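Local coordinates for protein alpha-1,2-mannosidase (Trichoderma reesei, PDB 1HCU) that probably trims alpha-1,2-linked mannose residues from high-mannose N-glycans as a calcium-dependent family 47 glycosidase, at residues Q345-V358 with F375-Y388. Residues are numbered along the deposited sequence; the frame is centred on the assembly and turned at random.
Sequences QTASGIGPEGFAWV and FYSSAGFWVTAPYY
The indole of W382 lies under the backbone of A356 and W357: A356 O stands over one ring face, 3.4 Å from W382 CD2, and the A356 methyl sits off-centre on the five-membered ring. V358 CG2 meets the same indole at its edge, 3.8 Å from CZ3, and also leans on the Y376 ring, whose OH accepts from V358 N and is shared with S285. Exchanging W382 for an alanine would probably open a gap beneath A356 and W357 and leave V358 without one of its two aromatic neighbours. On the other sheet face the side chains of F355 and F381 cross nearly at right angles, with their ring planes at 68°; the F355 CB fills the corner beside F381 CD1 at 3.7 Å. P352 continues this layer, its CB lodged against V383 CG1, and T342 of helix 326-344 touches F355, F381 and P352. The backbones pair as antiparallel strands 354-356 and 382-383 at the edge of a sheet that strand 300-306 continues, in the (alpha/alpha)7 barrel of glycosyl hydrolase family 47. Two classic beta bulges meet at G354: its O takes both T384 N and A385 N from one face of the carbonyl plane, while A385 O receives G354 N at 3.1 Å and, weakly, E353 N. T384 OG1 and the A385 methyl crowd the side of G354 where a side chain would stand. E353, like E100 a predicted proton donor, lays its CB over one face of Y387, 4.1 Å from the ring centroid, and sends OE2 to a salt bridge with R391. Beyond it, I350 chi1 of -62° sets CG1 beside the backbone N and turns CG2 anti to it, onto the face of Y388, 3.6 Å from CG.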
ATOM      1  N   GLN A 345      16.243 -14.874  -5.236  1.00 17.48           N
ATOM      2  CA  GLN A 345      17.175 -15.218  -6.303  1.00 16.48           C
ATOM      3  C   GLN A 345      18.158 -14.135  -6.749  1.00 16.71           C
ATOM      4  O   GLN A 345      19.044 -14.405  -7.569  1.00 17.43           O
ATOM      5  CB  GLN A 345      16.402 -15.783  -7.499  1.00 14.13           C
ATOM      6  CG  GLN A 345      15.566 -16.998  -7.109  1.00 13.73           C
ATOM      7  CD  GLN A 345      14.911 -17.687  -8.291  1.00 15.96           C
ATOM      8  OE1 GLN A 345      15.518 -18.540  -8.944  1.00 15.79           O
ATOM      9  NE2 GLN A 345      13.662 -17.312  -8.579  1.00 14.93           N
ATOM     10  N   THR A 346      18.033 -12.920  -6.221  1.00 14.34           N
ATOM     11  CA  THR A 346      18.981 -11.874  -6.596  1.00 15.42           C
ATOM     12  C   THR A 346      20.221 -12.032  -5.717  1.00 16.40           C
ATOM     13  O   THR A 346      20.223 -12.822  -4.769  1.00 16.73           O
ATOM     14  CB  THR A 346      18.414 -10.446  -6.385  1.00 15.19           C
ATOM     15  OG1 THR A 346      18.179 -10.223  -4.988  1.00 13.94           O
ATOM     16  CG2 THR A 346      17.109 -10.268  -7.160  1.00 15.03           C
ATOM     17  N   ALA A 347      21.269 -11.276  -6.022  1.00 16.65           N
ATOM     18  CA  ALA A 347      22.495 -11.351  -5.245  1.00 15.65           C
ATOM     19  C   ALA A 347      22.284 -10.748  -3.859  1.00 16.28           C
ATOM     20  O   ALA A 347      22.835 -11.234  -2.876  1.00 16.63           O
ATOM     21  CB  ALA A 347      23.630 -10.631  -5.977  1.00 15.76           C
ATOM     22  N   SER A 348      21.472  -9.700  -3.765  1.00 16.37           N
ATOM     23  CA  SER A 348      21.237  -9.086  -2.462  1.00 15.15           C
ATOM     24  C   SER A 348      20.126  -9.785  -1.668  1.00 14.09           C
ATOM     25  O   SER A 348      19.993  -9.575  -0.459  1.00 14.14           O
ATOM     26  CB  SER A 348      20.875  -7.610  -2.623  1.00 15.28           C
ATOM     27  OG  SER A 348      19.628  -7.470  -3.281  1.00 18.50           O
ATOM     28  N   GLY A 349      19.337 -10.615  -2.341  1.00 11.48           N
ATOM     29  CA  GLY A 349      18.245 -11.276  -1.658  1.00 12.57           C
ATOM     30  C   GLY A 349      17.048 -10.338  -1.551  1.00 13.45           C
ATOM     31  O   GLY A 349      16.096 -10.621  -0.832  1.00 13.20           O
ATOM     32  N   ILE A 350      17.098  -9.220  -2.276  1.00 14.44           N
ATOM     33  CA  ILE A 350      16.019  -8.232  -2.286  1.00 14.70           C
ATOM     34  C   ILE A 350      15.389  -8.178  -3.684  1.00 15.73           C
ATOM     35  O   ILE A 350      16.101  -8.218  -4.689  1.00 15.75           O
ATOM     36  CB  ILE A 350      16.556  -6.817  -1.903  1.00 15.60           C
ATOM     37  CG1 ILE A 350      17.129  -6.857  -0.480  1.00 15.43           C
ATOM     38  CG2 ILE A 350      15.436  -5.772  -2.005  1.00 14.03           C
ATOM     39  CD1 ILE A 350      17.862  -5.594  -0.056  1.00 14.22           C
ATOM     40  N   GLY A 351      14.060  -8.084  -3.744  1.00 15.81           N
ATOM     41  CA  GLY A 351      13.368  -8.049  -5.026  1.00 14.82           C
ATOM     42  C   GLY A 351      13.538  -6.768  -5.833  1.00 15.84           C
ATOM     43  O   GLY A 351      13.666  -5.689  -5.261  1.00 15.49           O
ATOM     44  N   PRO A 352      13.539  -6.857  -7.174  1.00 15.40           N
ATOM     45  CA  PRO A 352      13.693  -5.701  -8.063  1.00 16.22           C
ATOM     46  C   PRO A 352      12.421  -4.862  -8.154  1.00 16.05           C
ATOM     47  O   PRO A 352      11.337  -5.335  -7.835  1.00 15.46           O
ATOM     48  CB  PRO A 352      14.056  -6.342  -9.399  1.00 16.75           C
ATOM     49  CG  PRO A 352      13.264  -7.614  -9.371  1.00 17.04           C
ATOM     50  CD  PRO A 352      13.464  -8.112  -7.949  1.00 16.25           C
ATOM     51  N   GLU A 353      12.573  -3.616  -8.586  1.00 17.27           N
ATOM     52  CA  GLU A 353      11.456  -2.686  -8.729  1.00 18.08           C
ATOM     53  C   GLU A 353      10.598  -3.107  -9.914  1.00 17.70           C
ATOM     54  O   GLU A 353       9.366  -3.039  -9.878  1.00 17.85           O
ATOM     55  CB  GLU A 353      11.999  -1.283  -8.961  1.00 19.85           C
ATOM     56  CG  GLU A 353      11.396  -0.244  -8.065  1.00 24.85           C
ATOM     57  CD  GLU A 353      10.051   0.186  -8.543  1.00 25.32           C
ATOM     58  OE1 GLU A 353       9.880   0.231  -9.774  1.00 29.51           O
ATOM     59  OE2 GLU A 353       9.181   0.492  -7.709  1.00 24.28           O
ATOM     60  N   GLY A 354      11.278  -3.543 -10.966  1.00 16.12           N
ATOM     61  CA  GLY A 354      10.604  -3.995 -12.159  1.00 14.48           C
ATOM     62  C   GLY A 354      11.353  -5.178 -12.735  1.00 13.96           C
ATOM     63  O   GLY A 354      12.585  -5.188 -12.734  1.00 15.45           O
ATOM     64  N   PHE A 355      10.613  -6.179 -13.207  1.00 11.66           N
ATOM     65  CA  PHE A 355      11.210  -7.365 -13.801  1.00 12.48           C
ATOM     66  C   PHE A 355      10.307  -7.892 -14.909  1.00 13.21           C
ATOM     67  O   PHE A 355       9.128  -7.540 -14.979  1.00 12.62           O
ATOM     68  CB  PHE A 355      11.453  -8.454 -12.737  1.00 13.38           C
ATOM     69  CG  PHE A 355      10.192  -8.994 -12.105  1.00 13.87           C
ATOM     70  CD1 PHE A 355       9.517 -10.077 -12.661  1.00 11.14           C
ATOM     71  CD2 PHE A 355       9.679  -8.408 -10.950  1.00 15.48           C
ATOM     72  CE1 PHE A 355       8.351 -10.573 -12.077  1.00 11.25           C
ATOM     73  CE2 PHE A 355       8.512  -8.896 -10.358  1.00 14.96           C
ATOM     74  CZ  PHE A 355       7.848  -9.981 -10.922  1.00 12.50           C
ATOM     75  N   ALA A 356      10.865  -8.735 -15.774  1.00 12.31           N
ATOM     76  CA  ALA A 356      10.094  -9.286 -16.886  1.00 12.87           C
ATOM     77  C   ALA A 356      10.472 -10.733 -17.220  1.00 11.42           C
ATOM     78  O   ALA A 356      11.467 -11.261 -16.730  1.00 10.52           O
ATOM     79  CB  ALA A 356      10.269  -8.399 -18.115  1.00 11.72           C
ATOM     80  N   TRP A 357       9.671 -11.372 -18.061  1.00 11.20           N
ATOM     81  CA  TRP A 357       9.939 -12.752 -18.427  1.00 13.27           C
ATOM     82  C   TRP A 357       9.344 -13.052 -19.794  1.00 14.01           C
ATOM     83  O   TRP A 357       8.876 -12.148 -20.487  1.00 13.81           O
ATOM     84  CB  TRP A 357       9.346 -13.687 -17.364  1.00 11.85           C
ATOM     85  CG  TRP A 357       7.852 -13.557 -17.210  1.00 12.84           C
ATOM     86  CD1 TRP A 357       6.900 -14.369 -17.754  1.00 11.05           C
ATOM     87  CD2 TRP A 357       7.144 -12.527 -16.504  1.00 11.75           C
ATOM     88  NE1 TRP A 357       5.644 -13.910 -17.434  1.00 11.24           N
ATOM     89  CE2 TRP A 357       5.764 -12.781 -16.668  1.00 12.37           C
ATOM     90  CE3 TRP A 357       7.540 -11.413 -15.748  1.00 13.12           C
ATOM     91  CZ2 TRP A 357       4.777 -11.961 -16.106  1.00 12.57           C
ATOM     92  CZ3 TRP A 357       6.551 -10.593 -15.189  1.00 11.78           C
ATOM     93  CH2 TRP A 357       5.192 -10.874 -15.372  1.00  9.02           C
ATOM     94  N   VAL A 358       9.390 -14.316 -20.192  1.00 14.61           N
ATOM     95  CA  VAL A 358       8.823 -14.730 -21.464  1.00 13.46           C
ATOM     96  C   VAL A 358       7.603 -15.579 -21.119  1.00 14.85           C
ATOM     97  O   VAL A 358       7.725 -16.586 -20.416  1.00 14.85           O
ATOM     98  CB  VAL A 358       9.821 -15.578 -22.281  1.00 13.35           C
ATOM     99  CG1 VAL A 358       9.203 -15.957 -23.613  1.00 12.57           C
ATOM    100  CG2 VAL A 358      11.117 -14.804 -22.509  1.00 12.29           C
ATOM    101  N   PHE A 375      21.028 -15.687 -16.020  1.00 13.07           N
ATOM    102  CA  PHE A 375      20.218 -15.456 -14.831  1.00 12.86           C
ATOM    103  C   PHE A 375      18.760 -15.847 -15.084  1.00 11.59           C
ATOM    104  O   PHE A 375      18.150 -16.522 -14.263  1.00 11.51           O
ATOM    105  CB  PHE A 375      20.328 -13.991 -14.368  1.00 12.84           C
ATOM    106  CG  PHE A 375      19.512 -13.684 -13.142  1.00 13.63           C
ATOM    107  CD1 PHE A 375      18.224 -13.187 -13.261  1.00 13.85           C
ATOM    108  CD2 PHE A 375      20.010 -13.950 -11.869  1.00 15.24           C
ATOM    109  CE1 PHE A 375      17.428 -12.959 -12.134  1.00 13.86           C
ATOM    110  CE2 PHE A 375      19.225 -13.728 -10.731  1.00 18.04           C
ATOM    111  CZ  PHE A 375      17.925 -13.230 -10.867  1.00 15.22           C
ATOM    112  N   TYR A 376      18.209 -15.456 -16.229  1.00 11.94           N
ATOM    113  CA  TYR A 376      16.820 -15.789 -16.545  1.00 12.87           C
ATOM    114  C   TYR A 376      16.582 -17.299 -16.623  1.00 13.33           C
ATOM    115  O   TYR A 376      15.564 -17.791 -16.165  1.00 15.45           O
ATOM    116  CB  TYR A 376      16.387 -15.135 -17.870  1.00  9.86           C
ATOM    117  CG  TYR A 376      14.987 -15.528 -18.318  1.00  9.64           C
ATOM    118  CD1 TYR A 376      13.869 -15.283 -17.505  1.00  9.19           C
ATOM    119  CD2 TYR A 376      14.780 -16.159 -19.552  1.00  7.76           C
ATOM    120  CE1 TYR A 376      12.576 -15.665 -17.919  1.00  7.68           C
ATOM    121  CE2 TYR A 376      13.504 -16.539 -19.972  1.00  5.37           C
ATOM    122  CZ  TYR A 376      12.412 -16.295 -19.155  1.00  9.01           C
ATOM    123  OH  TYR A 376      11.165 -16.711 -19.566  1.00 10.64           O
ATOM    124  N   SER A 377      17.523 -18.031 -17.207  1.00 15.19           N
ATOM    125  CA  SER A 377      17.379 -19.473 -17.335  1.00 18.32           C
ATOM    126  C   SER A 377      17.077 -20.179 -16.020  1.00 16.78           C
ATOM    127  O   SER A 377      16.220 -21.052 -15.973  1.00 16.25           O
ATOM    128  CB  SER A 377      18.638 -20.078 -17.966  1.00 21.02           C
ATOM    129  OG  SER A 377      18.745 -19.694 -19.327  1.00 27.30           O
ATOM    130  N   SER A 378      17.775 -19.803 -14.954  1.00 17.03           N
ATOM    131  CA  SER A 378      17.542 -20.442 -13.665  1.00 16.62           C
ATOM    132  C   SER A 378      16.617 -19.670 -12.721  1.00 15.78           C
ATOM    133  O   SER A 378      15.947 -20.278 -11.892  1.00 15.93           O
ATOM    134  CB  SER A 378      18.874 -20.714 -12.964  1.00 18.83           C
ATOM    135  OG  SER A 378      19.541 -19.510 -12.625  1.00 20.91           O
ATOM    136  N   ALA A 379      16.565 -18.345 -12.848  1.00 13.16           N
ATOM    137  CA  ALA A 379      15.726 -17.538 -11.969  1.00 11.43           C
ATOM    138  C   ALA A 379      14.278 -17.414 -12.433  1.00 14.21           C
ATOM    139  O   ALA A 379      13.363 -17.335 -11.611  1.00 15.38           O
ATOM    140  CB  ALA A 379      16.325 -16.158 -11.805  1.00 13.86           C
ATOM    141  N   GLY A 380      14.064 -17.377 -13.743  1.00 12.89           N
ATOM    142  CA  GLY A 380      12.711 -17.267 -14.251  1.00 13.61           C
ATOM    143  C   GLY A 380      12.260 -15.842 -14.524  1.00 14.64           C
ATOM    144  O   GLY A 380      11.080 -15.604 -14.775  1.00 15.77           O
ATOM    145  N   PHE A 381      13.188 -14.889 -14.480  1.00 13.62           N
ATOM    146  CA  PHE A 381      12.855 -13.491 -14.749  1.00 12.07           C
ATOM    147  C   PHE A 381      14.135 -12.682 -14.914  1.00 11.38           C
ATOM    148  O   PHE A 381      15.215 -13.144 -14.554  1.00 11.61           O
ATOM    149  CB  PHE A 381      12.028 -12.917 -13.579  1.00 11.33           C
ATOM    150  CG  PHE A 381      12.828 -12.696 -12.304  1.00  9.93           C
ATOM    151  CD1 PHE A 381      13.443 -11.470 -12.051  1.00 10.21           C
ATOM    152  CD2 PHE A 381      12.976 -13.719 -11.369  1.00  8.44           C
ATOM    153  CE1 PHE A 381      14.198 -11.264 -10.881  1.00  9.60           C
ATOM    154  CE2 PHE A 381      13.723 -13.531 -10.204  1.00  8.06           C
ATOM    155  CZ  PHE A 381      14.338 -12.299  -9.956  1.00 10.18           C
ATOM    156  N   TRP A 382      14.029 -11.496 -15.496  1.00 10.91           N
ATOM    157  CA  TRP A 382      15.194 -10.631 -15.593  1.00 10.88           C
ATOM    158  C   TRP A 382      14.774  -9.265 -15.068  1.00 10.90           C
ATOM    159  O   TRP A 382      13.588  -8.929 -15.056  1.00 11.97           O
ATOM    160  CB  TRP A 382      15.747 -10.562 -17.021  1.00 10.31           C
ATOM    161  CG  TRP A 382      14.880  -9.947 -18.037  1.00 11.94           C
ATOM    162  CD1 TRP A 382      14.784  -8.622 -18.344  1.00 11.83           C
ATOM    163  CD2 TRP A 382      14.028 -10.638 -18.954  1.00 12.27           C
ATOM    164  NE1 TRP A 382      13.930  -8.442 -19.403  1.00 10.54           N
ATOM    165  CE2 TRP A 382      13.450  -9.661 -19.800  1.00 10.46           C
ATOM    166  CE3 TRP A 382      13.701 -11.987 -19.146  1.00 11.16           C
ATOM    167  CZ2 TRP A 382      12.559  -9.989 -20.826  1.00 10.77           C
ATOM    168  CZ3 TRP A 382      12.817 -12.319 -20.165  1.00 12.65           C
ATOM    169  CH2 TRP A 382      12.255 -11.320 -20.995  1.00 12.12           C
ATOM    170  N   VAL A 383      15.747  -8.493 -14.606  1.00 12.25           N
ATOM    171  CA  VAL A 383      15.481  -7.182 -14.030  1.00 12.90           C
ATOM    172  C   VAL A 383      15.436  -6.068 -15.053  1.00 12.37           C
ATOM    173  O   VAL A 383      16.297  -5.982 -15.923  1.00 10.89           O
ATOM    174  CB  VAL A 383      16.554  -6.817 -12.985  1.00 13.51           C
ATOM    175  CG1 VAL A 383      16.161  -5.538 -12.254  1.00 14.03           C
ATOM    176  CG2 VAL A 383      16.742  -7.968 -12.012  1.00 13.96           C
ATOM    177  N   THR A 384      14.429  -5.209 -14.923  1.00 12.80           N
ATOM    178  CA  THR A 384      14.256  -4.067 -15.810  1.00 13.45           C
ATOM    179  C   THR A 384      14.454  -2.773 -15.008  1.00 14.76           C
ATOM    180  O   THR A 384      14.834  -1.740 -15.558  1.00 15.47           O
ATOM    181  CB  THR A 384      12.844  -4.059 -16.455  1.00 13.02           C
ATOM    182  OG1 THR A 384      11.849  -4.085 -15.430  1.00 13.76           O
ATOM    183  CG2 THR A 384      12.652  -5.275 -17.366  1.00 13.13           C
ATOM    184  N   ALA A 385      14.193  -2.846 -13.704  1.00 14.08           N
ATOM    185  CA  ALA A 385      14.342  -1.706 -12.800  1.00 14.17           C
ATOM    186  C   ALA A 385      14.963  -2.291 -11.541  1.00 14.51           C
ATOM    187  O   ALA A 385      14.262  -2.833 -10.686  1.00 15.57           O
ATOM    188  CB  ALA A 385      12.988  -1.092 -12.490  1.00 11.28           C
ATOM    189  N   PRO A 386      16.291  -2.174 -11.412  1.00 14.42           N
ATOM    190  CA  PRO A 386      17.111  -2.677 -10.304  1.00 14.06           C
ATOM    191  C   PRO A 386      16.994  -2.087  -8.909  1.00 15.48           C
ATOM    192  O   PRO A 386      17.298  -2.770  -7.928  1.00 14.86           O
ATOM    193  CB  PRO A 386      18.531  -2.545 -10.854  1.00 15.84           C
ATOM    194  CG  PRO A 386      18.440  -1.290 -11.673  1.00 13.74           C
ATOM    195  CD  PRO A 386      17.122  -1.449 -12.398  1.00 14.39           C
ATOM    196  N   TYR A 387      16.561  -0.839  -8.792  1.00 15.36           N
ATOM    197  CA  TYR A 387      16.488  -0.243  -7.464  1.00 14.00           C
ATOM    198  C   TYR A 387      15.410  -0.785  -6.533  1.00 14.65           C
ATOM    199  O   TYR A 387      14.486  -1.493  -6.948  1.00 15.05           O
ATOM    200  CB  TYR A 387      16.358   1.280  -7.568  1.00 14.72           C
ATOM    201  CG  TYR A 387      15.226   1.756  -8.441  1.00 17.24           C
ATOM    202  CD1 TYR A 387      15.389   1.898  -9.824  1.00 19.50           C
ATOM    203  CD2 TYR A 387      13.983   2.054  -7.890  1.00 18.26           C
ATOM    204  CE1 TYR A 387      14.329   2.326 -10.635  1.00 18.82           C
ATOM    205  CE2 TYR A 387      12.922   2.480  -8.689  1.00 18.73           C
ATOM    206  CZ  TYR A 387      13.103   2.610 -10.053  1.00 19.35           C
ATOM    207  OH  TYR A 387      12.043   3.004 -10.825  1.00 25.40           O
ATOM    208  N   TYR A 388      15.570  -0.448  -5.258  1.00 14.09           N
ATOM    209  CA  TYR A 388      14.649  -0.818  -4.189  1.00 13.72           C
ATOM    210  C   TYR A 388      14.553   0.396  -3.252  1.00 14.47           C
ATOM    211  O   TYR A 388      15.572   0.896  -2.753  1.00 14.67           O
ATOM    212  CB  TYR A 388      15.166  -2.033  -3.404  1.00 12.08           C
ATOM    213  CG  TYR A 388      14.298  -2.374  -2.207  1.00 12.49           C
ATOM    214  CD1 TYR A 388      12.996  -2.853  -2.371  1.00 11.97           C
ATOM    215  CD2 TYR A 388      14.763  -2.170  -0.907  1.00 13.59           C
ATOM    216  CE1 TYR A 388      12.182  -3.116  -1.272  1.00 12.28           C
ATOM    217  CE2 TYR A 388      13.958  -2.429   0.200  1.00 11.84           C
ATOM    218  CZ  TYR A 388      12.671  -2.902   0.012  1.00 13.49           C
ATOM    219  OH  TYR A 388      11.875  -3.164   1.108  1.00 12.81           O
TER
HETATM  220  O   HOH W   1      12.497  -2.943  -5.473  1.00 16.31           O